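Long-range contact in adenylate kinase (Cryptosporidium parvum Iowa II, PDB 3BE4), which probably catalyses reversible phosphoryl transfer between ATP and AMP, and is captured here with a bisubstrate analogue spanning both nucleotide sites: residues G90-A102 with H181-D193. Sequence-based numbering, arbitrary orientation.
Sequences GFPRTIPQAEGLA and HKQTAPLVKFYED. With AP5 (bis(adenosine)-5'-pentaphosphate), chain C.
T184 and R93 make the one direct hydrogen bond between the segments: T184 OG1 donates to R93 O over 2.8 Å, in the carbonyl plane and on a lone pair. T184 CG2 stands anti to the T184 backbone N, which places OG1 (chi1 -57°) beside that N. Beyond this polar end the packing is mostly apolar, though a water bridges I95 N and Q183 O. L187 spreads its two methyls, CD1 against P92 O (3.2 Å) and R93 CA, CD2 3.6 Å from both I95 CD1 and A98 CB. The A98 methyl also lies over one face of the F190 ring, a CH-pi contact 3.9 Å from the centroid, while Y191 meets P92 CG at its ring edge. In this P-loop-type fold, helix segments 95-102 and 186-192 run at 33° to each other, N to C, and P92, L187 and Y191 also touch strand 7-12. The AMP-like half of the inhibitor is read from the same turn and the helix start. R93, bent at chi3 (79°), sets one guanidinium face against the C8A/N9A side of the adenine and reaches O1B with NH1 and NH2. Adenine N6A donates to G90 O and Q97 OE1, which also accepts from R93 N; Q97 NE2 donates to N1A and bonds D66.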
ATOM      1  N   GLY A  90       2.953   0.240  -0.019  1.00 18.15           N
ATOM      2  CA  GLY A  90       3.524   0.241   1.372  1.00 19.29           C
ATOM      3  C   GLY A  90       4.822  -0.524   1.453  1.00 18.95           C
ATOM      4  O   GLY A  90       5.189  -0.946   2.538  1.00 16.99           O
ATOM      5  N   PHE A  91       5.334  -0.966   0.321  1.00 17.95           N
ATOM      6  CA  PHE A  91       6.648  -1.692   0.286  1.00 16.28           C
ATOM      7  C   PHE A  91       7.199  -1.319  -1.044  1.00 18.86           C
ATOM      8  O   PHE A  91       6.482  -1.377  -2.041  1.00 17.23           O
ATOM      9  CB  PHE A  91       6.432  -3.242   0.340  1.00 16.42           C
ATOM     10  CG  PHE A  91       7.696  -3.986   0.158  1.00 16.86           C
ATOM     11  CD1 PHE A  91       8.457  -4.392   1.270  1.00 18.85           C
ATOM     12  CD2 PHE A  91       8.189  -4.179  -1.111  1.00 20.55           C
ATOM     13  CE1 PHE A  91       9.722  -5.035   1.042  1.00 17.85           C
ATOM     14  CE2 PHE A  91       9.434  -4.854  -1.299  1.00 20.86           C
ATOM     15  CZ  PHE A  91      10.198  -5.225  -0.239  1.00 21.01           C
ATOM     16  N   PRO A  92       8.464  -1.074  -1.115  1.00 18.92           N
ATOM     17  CA  PRO A  92       9.361  -0.865   0.078  1.00 17.94           C
ATOM     18  C   PRO A  92       9.048   0.363   0.892  1.00 20.77           C
ATOM     19  O   PRO A  92       8.524   1.303   0.340  1.00 21.44           O
ATOM     20  CB  PRO A  92      10.782  -0.610  -0.602  1.00 19.70           C
ATOM     21  CG  PRO A  92      10.446  -0.178  -1.933  1.00 23.92           C
ATOM     22  CD  PRO A  92       9.164  -0.885  -2.388  1.00 21.69           C
ATOM     23  N   ARG A  93       9.446   0.420   2.166  1.00 19.54           N
ATOM     24  CA  ARG A  93       9.205   1.647   2.854  1.00 20.39           C
ATOM     25  C   ARG A  93      10.495   2.052   3.575  1.00 21.69           C
ATOM     26  O   ARG A  93      10.485   3.022   4.284  1.00 21.67           O
ATOM     27  CB  ARG A  93       7.781   1.595   3.654  1.00 20.72           C
ATOM     28  CG  ARG A  93       7.758   0.708   4.772  1.00 23.12           C
ATOM     29  CD  ARG A  93       6.542   1.109   5.576  1.00 18.51           C
ATOM     30  NE  ARG A  93       5.285   0.557   4.980  1.00 17.81           N
ATOM     31  CZ  ARG A  93       4.093   0.971   5.390  1.00 17.45           C
ATOM     32  NH1 ARG A  93       3.888   1.960   6.272  1.00 16.24           N
ATOM     33  NH2 ARG A  93       3.026   0.312   4.850  1.00 15.79           N
ATOM     34  N   THR A  94      11.621   1.346   3.334  1.00 20.48           N
ATOM     35  CA  THR A  94      12.935   1.773   3.820  1.00 20.27           C
ATOM     36  C   THR A  94      13.920   1.497   2.658  1.00 23.01           C
ATOM     37  O   THR A  94      13.650   0.715   1.742  1.00 19.89           O
ATOM     38  CB  THR A  94      13.451   0.964   5.028  1.00 22.19           C
ATOM     39  OG1 THR A  94      13.628  -0.434   4.616  1.00 21.80           O
ATOM     40  CG2 THR A  94      12.522   1.055   6.188  1.00 22.71           C
ATOM     41  N   ILE A  95      15.098   2.094   2.738  1.00 21.84           N
ATOM     42  CA  ILE A  95      16.107   1.895   1.758  1.00 23.95           C
ATOM     43  C   ILE A  95      16.574   0.414   1.768  1.00 23.72           C
ATOM     44  O   ILE A  95      16.668  -0.093   0.653  1.00 22.40           O
ATOM     45  CB  ILE A  95      17.346   2.921   1.983  1.00 24.87           C
ATOM     46  CG1 ILE A  95      16.866   4.322   1.750  1.00 26.56           C
ATOM     47  CG2 ILE A  95      18.437   2.570   1.004  1.00 25.79           C
ATOM     48  CD1 ILE A  95      16.441   4.542   0.252  1.00 27.19           C
ATOM     49  N   PRO A  96      16.870  -0.259   2.927  1.00 22.96           N
ATOM     50  CA  PRO A  96      17.177  -1.715   2.865  1.00 22.71           C
ATOM     51  C   PRO A  96      16.108  -2.553   2.194  1.00 22.04           C
ATOM     52  O   PRO A  96      16.424  -3.476   1.467  1.00 22.77           O
ATOM     53  CB  PRO A  96      17.470  -2.142   4.317  1.00 25.81           C
ATOM     54  CG  PRO A  96      17.930  -0.790   4.915  1.00 26.17           C
ATOM     55  CD  PRO A  96      17.098   0.296   4.301  1.00 25.39           C
ATOM     56  N   GLN A  97      14.861  -2.138   2.332  1.00 17.91           N
ATOM     57  CA  GLN A  97      13.783  -2.923   1.551  1.00 16.03           C
ATOM     58  C   GLN A  97      13.868  -2.674   0.086  1.00 19.57           C
ATOM     59  O   GLN A  97      13.601  -3.598  -0.668  1.00 19.68           O
ATOM     60  CB  GLN A  97      12.443  -2.482   2.057  1.00 18.65           C
ATOM     61  CG  GLN A  97      12.208  -3.003   3.475  1.00 16.33           C
ATOM     62  CD  GLN A  97      10.834  -2.537   4.069  1.00 17.33           C
ATOM     63  OE1 GLN A  97       9.953  -2.175   3.289  1.00 19.30           O
ATOM     64  NE2 GLN A  97      10.723  -2.443   5.435  1.00 18.85           N
ATOM     65  N   ALA A  98      14.152  -1.434  -0.333  1.00 20.12           N
ATOM     66  CA  ALA A  98      14.307  -1.107  -1.784  1.00 19.09           C
ATOM     67  C   ALA A  98      15.495  -1.924  -2.390  1.00 20.28           C
ATOM     68  O   ALA A  98      15.398  -2.445  -3.493  1.00 20.82           O
ATOM     69  CB  ALA A  98      14.566   0.400  -2.006  1.00 19.58           C
ATOM     70  N   GLU A  99      16.586  -1.938  -1.647  1.00 21.98           N
ATOM     71  CA  GLU A  99      17.772  -2.698  -2.135  1.00 24.20           C
ATOM     72  C   GLU A  99      17.421  -4.197  -2.178  1.00 22.84           C
ATOM     73  O   GLU A  99      17.931  -4.914  -3.060  1.00 25.66           O
ATOM     74  CB  GLU A  99      18.985  -2.419  -1.204  1.00 23.35           C
ATOM     75  CG  GLU A  99      19.394  -0.935  -1.199  1.00 26.55           C
ATOM     76  CD  GLU A  99      20.389  -0.591  -0.130  1.00 32.55           C
ATOM     77  OE1 GLU A  99      20.376  -1.215   0.991  1.00 41.25           O
ATOM     78  OE2 GLU A  99      21.140   0.401  -0.426  1.00 38.97           O
ATOM     79  N   GLY A 100      16.667  -4.687  -1.180  1.00 20.51           N
ATOM     80  CA  GLY A 100      16.327  -6.105  -1.083  1.00 19.15           C
ATOM     81  C   GLY A 100      15.428  -6.397  -2.265  1.00 21.84           C
ATOM     82  O   GLY A 100      15.590  -7.399  -2.918  1.00 22.40           O
ATOM     83  N   LEU A 101      14.467  -5.518  -2.561  1.00 21.49           N
ATOM     84  CA  LEU A 101      13.654  -5.717  -3.759  1.00 20.86           C
ATOM     85  C   LEU A 101      14.450  -5.724  -5.099  1.00 21.50           C
ATOM     86  O   LEU A 101      14.159  -6.577  -5.983  1.00 22.93           O
ATOM     87  CB  LEU A 101      12.541  -4.623  -3.865  1.00 20.05           C
ATOM     88  CG  LEU A 101      11.593  -4.730  -5.139  1.00 23.14           C
ATOM     89  CD1 LEU A 101      10.845  -6.067  -5.158  1.00 21.19           C
ATOM     90  CD2 LEU A 101      10.676  -3.519  -5.164  1.00 22.91           C
ATOM     91  N   ALA A 102      15.428  -4.803  -5.228  1.00 22.88           N
ATOM     92  CA  ALA A 102      16.260  -4.768  -6.438  1.00 23.11           C
ATOM     93  C   ALA A 102      16.953  -6.155  -6.628  1.00 25.84           C
ATOM     94  O   ALA A 102      17.029  -6.633  -7.736  1.00 28.29           O
ATOM     95  CB  ALA A 102      17.319  -3.655  -6.216  1.00 25.30           C
ATOM     96  N   HIS A 181       8.131  10.099   7.183  1.00 17.87           N
ATOM     97  CA  HIS A 181       8.965  11.214   6.713  1.00 19.84           C
ATOM     98  C   HIS A 181      10.457  10.899   6.905  1.00 20.70           C
ATOM     99  O   HIS A 181      11.236  11.285   6.013  1.00 21.77           O
ATOM    100  CB  HIS A 181       8.497  12.447   7.482  1.00 21.83           C
ATOM    101  CG  HIS A 181       7.178  12.979   6.978  1.00 22.10           C
ATOM    102  ND1 HIS A 181       7.021  13.420   5.690  1.00 27.02           N
ATOM    103  CD2 HIS A 181       5.981  13.170   7.593  1.00 23.16           C
ATOM    104  CE1 HIS A 181       5.791  13.871   5.516  1.00 29.84           C
ATOM    105  NE2 HIS A 181       5.147  13.748   6.663  1.00 25.84           N
ATOM    106  N   LYS A 182      10.811  10.210   8.003  1.00 20.49           N
ATOM    107  CA  LYS A 182      12.223   9.891   8.268  1.00 23.02           C
ATOM    108  C   LYS A 182      12.787   8.805   7.337  1.00 24.18           C
ATOM    109  O   LYS A 182      13.943   8.879   6.807  1.00 24.97           O
ATOM    110  CB  LYS A 182      12.378   9.464   9.728  1.00 22.07           C
ATOM    111  CG  LYS A 182      12.281  10.680  10.651  1.00 29.30           C
ATOM    112  CD  LYS A 182      12.303  10.215  12.181  1.00 32.00           C
ATOM    113  CE  LYS A 182      12.338  11.399  13.250  1.00 37.06           C
ATOM    114  NZ  LYS A 182      11.729  12.689  12.850  1.00 44.62           N
ATOM    115  N   GLN A 183      12.050   7.713   7.150  1.00 21.36           N
ATOM    116  CA  GLN A 183      12.563   6.465   6.543  1.00 21.31           C
ATOM    117  C   GLN A 183      12.051   6.184   5.161  1.00 21.87           C
ATOM    118  O   GLN A 183      12.782   5.555   4.357  1.00 22.77           O
ATOM    119  CB  GLN A 183      12.291   5.259   7.466  1.00 23.58           C
ATOM    120  CG  GLN A 183      13.224   5.343   8.661  1.00 29.15           C
ATOM    121  CD  GLN A 183      13.095   4.223   9.627  1.00 36.87           C
ATOM    122  OE1 GLN A 183      13.449   3.078   9.348  1.00 38.85           O
ATOM    123  NE2 GLN A 183      12.600   4.546  10.805  1.00 36.87           N
ATOM    124  N   THR A 184      10.795   6.583   4.880  1.00 17.97           N
ATOM    125  CA  THR A 184      10.165   6.183   3.593  1.00 19.45           C
ATOM    126  C   THR A 184      10.366   7.263   2.569  1.00 20.82           C
ATOM    127  O   THR A 184      10.646   6.961   1.446  1.00 19.13           O
ATOM    128  CB  THR A 184       8.685   5.925   3.827  1.00 19.36           C
ATOM    129  OG1 THR A 184       8.577   4.928   4.840  1.00 17.09           O
ATOM    130  CG2 THR A 184       8.038   5.415   2.477  1.00 18.10           C
ATOM    131  N   ALA A 185      10.170   8.533   2.947  1.00 22.18           N
ATOM    132  CA  ALA A 185      10.307   9.637   2.017  1.00 23.40           C
ATOM    133  C   ALA A 185      11.619   9.683   1.163  1.00 22.77           C
ATOM    134  O   ALA A 185      11.521  10.057  -0.025  1.00 23.47           O
ATOM    135  CB  ALA A 185      10.064  10.915   2.732  1.00 23.90           C
ATOM    136  N   PRO A 186      12.766   9.241   1.709  1.00 25.29           N
ATOM    137  CA  PRO A 186      14.039   9.075   0.942  1.00 25.97           C
ATOM    138  C   PRO A 186      13.981   8.188  -0.282  1.00 27.10           C
ATOM    139  O   PRO A 186      14.850   8.269  -1.178  1.00 26.30           O
ATOM    140  CB  PRO A 186      14.958   8.372   1.936  1.00 28.71           C
ATOM    141  CG  PRO A 186      14.585   8.957   3.235  1.00 30.59           C
ATOM    142  CD  PRO A 186      13.034   8.928   3.147  1.00 27.03           C
ATOM    143  N   LEU A 187      12.982   7.306  -0.301  1.00 22.05           N
ATOM    144  CA  LEU A 187      12.755   6.480  -1.464  1.00 21.53           C
ATOM    145  C   LEU A 187      12.314   7.260  -2.681  1.00 21.57           C
ATOM    146  O   LEU A 187      12.471   6.755  -3.794  1.00 21.85           O
ATOM    147  CB  LEU A 187      11.728   5.383  -1.177  1.00 21.55           C
ATOM    148  CG  LEU A 187      12.121   4.358  -0.156  1.00 21.92           C
ATOM    149  CD1 LEU A 187      10.824   3.545   0.052  1.00 25.56           C
ATOM    150  CD2 LEU A 187      13.186   3.430  -0.726  1.00 29.23           C
ATOM    151  N   VAL A 188      11.775   8.461  -2.507  1.00 21.15           N
ATOM    152  CA  VAL A 188      11.380   9.223  -3.682  1.00 21.13           C
ATOM    153  C   VAL A 188      12.652   9.576  -4.475  1.00 23.87           C
ATOM    154  O   VAL A 188      12.711   9.358  -5.681  1.00 23.19           O
ATOM    155  CB  VAL A 188      10.684  10.499  -3.312  1.00 23.37           C
ATOM    156  CG1 VAL A 188      10.353  11.292  -4.556  1.00 25.56           C
ATOM    157  CG2 VAL A 188       9.375  10.161  -2.645  1.00 23.11           C
ATOM    158  N   LYS A 189      13.689  10.052  -3.793  1.00 24.28           N
ATOM    159  CA  LYS A 189      14.950  10.318  -4.557  1.00 26.36           C
ATOM    160  C   LYS A 189      15.588   9.062  -5.125  1.00 24.94           C
ATOM    161  O   LYS A 189      16.072   9.079  -6.257  1.00 26.26           O
ATOM    162  CB  LYS A 189      15.885  11.145  -3.627  1.00 26.43           C
ATOM    163  CG  LYS A 189      15.264  12.490  -3.517  0.50 26.86           C
ATOM    164  CD  LYS A 189      16.067  13.506  -2.713  0.50 27.98           C
ATOM    165  CE  LYS A 189      15.288  14.865  -2.518  0.50 28.52           C
ATOM    166  NZ  LYS A 189      14.848  15.624  -3.751  0.50 31.67           N
ATOM    167  N   PHE A 190      15.531   7.946  -4.377  1.00 23.97           N
ATOM    168  CA  PHE A 190      16.066   6.651  -4.748  1.00 23.27           C
ATOM    169  C   PHE A 190      15.502   6.303  -6.107  1.00 23.77           C
ATOM    170  O   PHE A 190      16.234   5.881  -7.021  1.00 24.91           O
ATOM    171  CB  PHE A 190      15.670   5.581  -3.725  1.00 23.92           C
ATOM    172  CG  PHE A 190      16.214   4.179  -4.003  1.00 23.98           C
ATOM    173  CD1 PHE A 190      17.372   3.678  -3.330  1.00 28.42           C
ATOM    174  CD2 PHE A 190      15.545   3.322  -4.846  1.00 21.88           C
ATOM    175  CE1 PHE A 190      17.846   2.398  -3.558  1.00 25.56           C
ATOM    176  CE2 PHE A 190      16.004   2.024  -5.089  1.00 21.42           C
ATOM    177  CZ  PHE A 190      17.139   1.522  -4.441  1.00 26.21           C
ATOM    178  N   TYR A 191      14.193   6.443  -6.269  1.00 22.04           N
ATOM    179  CA  TYR A 191      13.565   6.088  -7.555  1.00 23.14           C
ATOM    180  C   TYR A 191      13.634   7.129  -8.625  1.00 24.48           C
ATOM    181  O   TYR A 191      13.537   6.781  -9.825  1.00 25.49           O
ATOM    182  CB  TYR A 191      12.115   5.584  -7.338  1.00 20.76           C
ATOM    183  CG  TYR A 191      12.172   4.241  -6.661  1.00 20.24           C
ATOM    184  CD1 TYR A 191      12.726   3.110  -7.274  1.00 20.91           C
ATOM    185  CD2 TYR A 191      11.646   4.078  -5.340  1.00 19.72           C
ATOM    186  CE1 TYR A 191      12.792   1.827  -6.620  1.00 22.67           C
ATOM    187  CE2 TYR A 191      11.691   2.825  -4.698  1.00 18.60           C
ATOM    188  CZ  TYR A 191      12.299   1.714  -5.308  1.00 21.61           C
ATOM    189  OH  TYR A 191      12.326   0.541  -4.635  1.00 20.54           O
ATOM    190  N   GLU A 192      13.668   8.399  -8.246  1.00 24.86           N
ATOM    191  CA  GLU A 192      13.907   9.485  -9.242  1.00 28.14           C
ATOM    192  C   GLU A 192      15.287   9.311  -9.859  1.00 30.16           C
ATOM    193  O   GLU A 192      15.473   9.534 -11.050  1.00 32.24           O
ATOM    194  CB  GLU A 192      13.890  10.799  -8.543  1.00 30.08           C
ATOM    195  CG  GLU A 192      12.465  11.205  -8.289  1.00 29.25           C
ATOM    196  CD  GLU A 192      12.411  12.621  -7.671  1.00 34.82           C
ATOM    197  OE1 GLU A 192      13.375  13.017  -6.932  1.00 39.44           O
ATOM    198  OE2 GLU A 192      11.398  13.309  -7.902  1.00 37.87           O
ATOM    199  N   ASP A 193      16.246   8.900  -9.054  1.00 30.49           N
ATOM    200  CA  ASP A 193      17.628   8.587  -9.570  1.00 33.00           C
ATOM    201  C   ASP A 193      17.706   7.457 -10.565  1.00 33.94           C
ATOM    202  O   ASP A 193      18.629   7.427 -11.391  1.00 36.69           O
ATOM    203  CB  ASP A 193      18.614   8.353  -8.429  1.00 33.69           C
ATOM    204  CG  ASP A 193      18.932   9.671  -7.672  1.00 37.48           C
ATOM    205  OD1 ASP A 193      18.517  10.760  -8.128  1.00 43.42           O
ATOM    206  OD2 ASP A 193      19.573   9.618  -6.591  1.00 43.77           O
TER
HETATM  207  PA  AP5 C 219      -0.563  -0.454   5.978  1.00 15.11           P
HETATM  208  O1A AP5 C 219      -1.810  -1.347   6.084  1.00 18.13           O
HETATM  209  O2A AP5 C 219       0.084  -0.277   4.686  1.00 15.16           O
HETATM  210  O3A AP5 C 219      -0.901   0.977   6.613  1.00 16.83           O
HETATM  211  PB  AP5 C 219      -0.304   2.419   6.315  1.00 16.08           P
HETATM  212  O1B AP5 C 219       1.058   2.335   5.821  1.00 16.45           O
HETATM  213  O2B AP5 C 219      -0.647   3.285   7.534  1.00 19.85           O
HETATM  214  O3B AP5 C 219      -1.300   2.857   5.033  1.00 13.84           O
HETATM  215  PG  AP5 C 219      -2.854   2.722   4.893  1.00 14.71           P
HETATM  216  O1G AP5 C 219      -3.476   3.297   6.118  1.00 18.39           O
HETATM  217  O2G AP5 C 219      -3.126   1.326   4.508  1.00 14.71           O
HETATM  218  O3G AP5 C 219      -2.994   3.737   3.690  1.00 14.83           O
HETATM  219  PD  AP5 C 219      -3.452   3.607   2.128  1.00 13.66           P
HETATM  220  O1D AP5 C 219      -3.658   2.185   1.830  1.00 13.80           O
HETATM  221  O2D AP5 C 219      -2.496   4.435   1.375  1.00 14.57           O
HETATM  222  O3D AP5 C 219      -4.824   4.432   2.126  1.00 13.36           O
HETATM  223  PE  AP5 C 219      -6.304   3.873   1.935  1.00 13.64           P
HETATM  224  O1E AP5 C 219      -6.561   2.887   2.946  1.00 13.89           O
HETATM  225  O2E AP5 C 219      -6.572   3.500   0.491  1.00 15.96           O
HETATM  226  O5F AP5 C 219       0.604  -0.935   6.958  1.00 14.64           O
HETATM  227  C5F AP5 C 219       0.113  -1.315   8.253  1.00 16.38           C
HETATM  228  C4F AP5 C 219       1.416  -1.280   9.155  1.00 15.09           C
HETATM  229  O4F AP5 C 219       2.092  -2.494   8.929  1.00 15.00           O
HETATM  230  C3F AP5 C 219       2.417  -0.210   8.938  1.00 17.91           C
HETATM  231  O3F AP5 C 219       2.073   0.981   9.613  1.00 18.02           O
HETATM  232  C2F AP5 C 219       3.615  -0.925   9.595  1.00 17.65           C
HETATM  233  O2F AP5 C 219       3.430  -1.038  11.060  1.00 21.54           O
HETATM  234  C1F AP5 C 219       3.523  -2.331   9.032  1.00 15.62           C
HETATM  235  N9A AP5 C 219       4.163  -2.405   7.745  1.00 15.05           N
HETATM  236  C8A AP5 C 219       3.450  -2.580   6.527  1.00 10.84           C
HETATM  237  N7A AP5 C 219       4.296  -2.631   5.511  1.00 14.41           N
HETATM  238  C5A AP5 C 219       5.595  -2.543   6.052  1.00 16.28           C
HETATM  239  C6A AP5 C 219       6.840  -2.605   5.458  1.00 16.56           C
HETATM  240  N6A AP5 C 219       7.144  -2.601   4.155  1.00 15.28           N
HETATM  241  N1A AP5 C 219       7.917  -2.481   6.370  1.00 16.27           N
HETATM  242  C2A AP5 C 219       7.668  -2.439   7.660  1.00 16.18           C
HETATM  243  N3A AP5 C 219       6.472  -2.385   8.285  1.00 16.14           N
HETATM  244  C4A AP5 C 219       5.374  -2.523   7.410  1.00 15.62           C
HETATM  245  O5J AP5 C 219      -7.121   5.197   2.144  1.00 13.78           O
HETATM  246  C5J AP5 C 219      -7.247   5.796   3.526  1.00 13.71           C
HETATM  247  C4J AP5 C 219      -8.647   6.449   3.543  1.00 14.30           C
HETATM  248  O4J AP5 C 219      -8.825   7.524   2.602  1.00 11.67           O
HETATM  249  C3J AP5 C 219      -9.766   5.416   3.382  1.00 14.21           C
HETATM  250  O3J AP5 C 219     -10.844   5.764   4.224  1.00 14.53           O
HETATM  251  C2J AP5 C 219     -10.132   5.749   1.969  1.00 12.96           C
HETATM  252  O2J AP5 C 219     -11.496   5.445   1.711  1.00 15.46           O
HETATM  253  C1J AP5 C 219     -10.054   7.197   1.754  1.00 13.73           C
HETATM  254  N9B AP5 C 219      -9.695   7.725   0.475  1.00 12.49           N
HETATM  255  C8B AP5 C 219      -8.881   7.124  -0.484  1.00 13.75           C
HETATM  256  N7B AP5 C 219      -8.742   7.984  -1.510  1.00 16.98           N
HETATM  257  C5B AP5 C 219      -9.460   9.121  -1.227  1.00 16.20           C
HETATM  258  C6B AP5 C 219      -9.547  10.411  -1.840  1.00 15.01           C
HETATM  259  N6B AP5 C 219      -8.933  10.633  -3.002  1.00 18.38           N
HETATM  260  N1B AP5 C 219     -10.325  11.353  -1.239  1.00 15.05           N
HETATM  261  C2B AP5 C 219     -10.888  11.103   0.021  1.00 14.54           C
HETATM  262  N3B AP5 C 219     -10.763   9.923   0.701  1.00 13.59           N
HETATM  263  C4B AP5 C 219      -9.964   8.951   0.124  1.00 13.91           C
HETATM  264  O   HOH W   1       5.740   4.455   5.583  1.00 18.02           O
HETATM  265  O   HOH W   2      15.193   4.271   4.776  1.00 26.47           O
HETATM  266  O   HOH W   3      13.822  -1.392  -5.677  1.00 23.32           O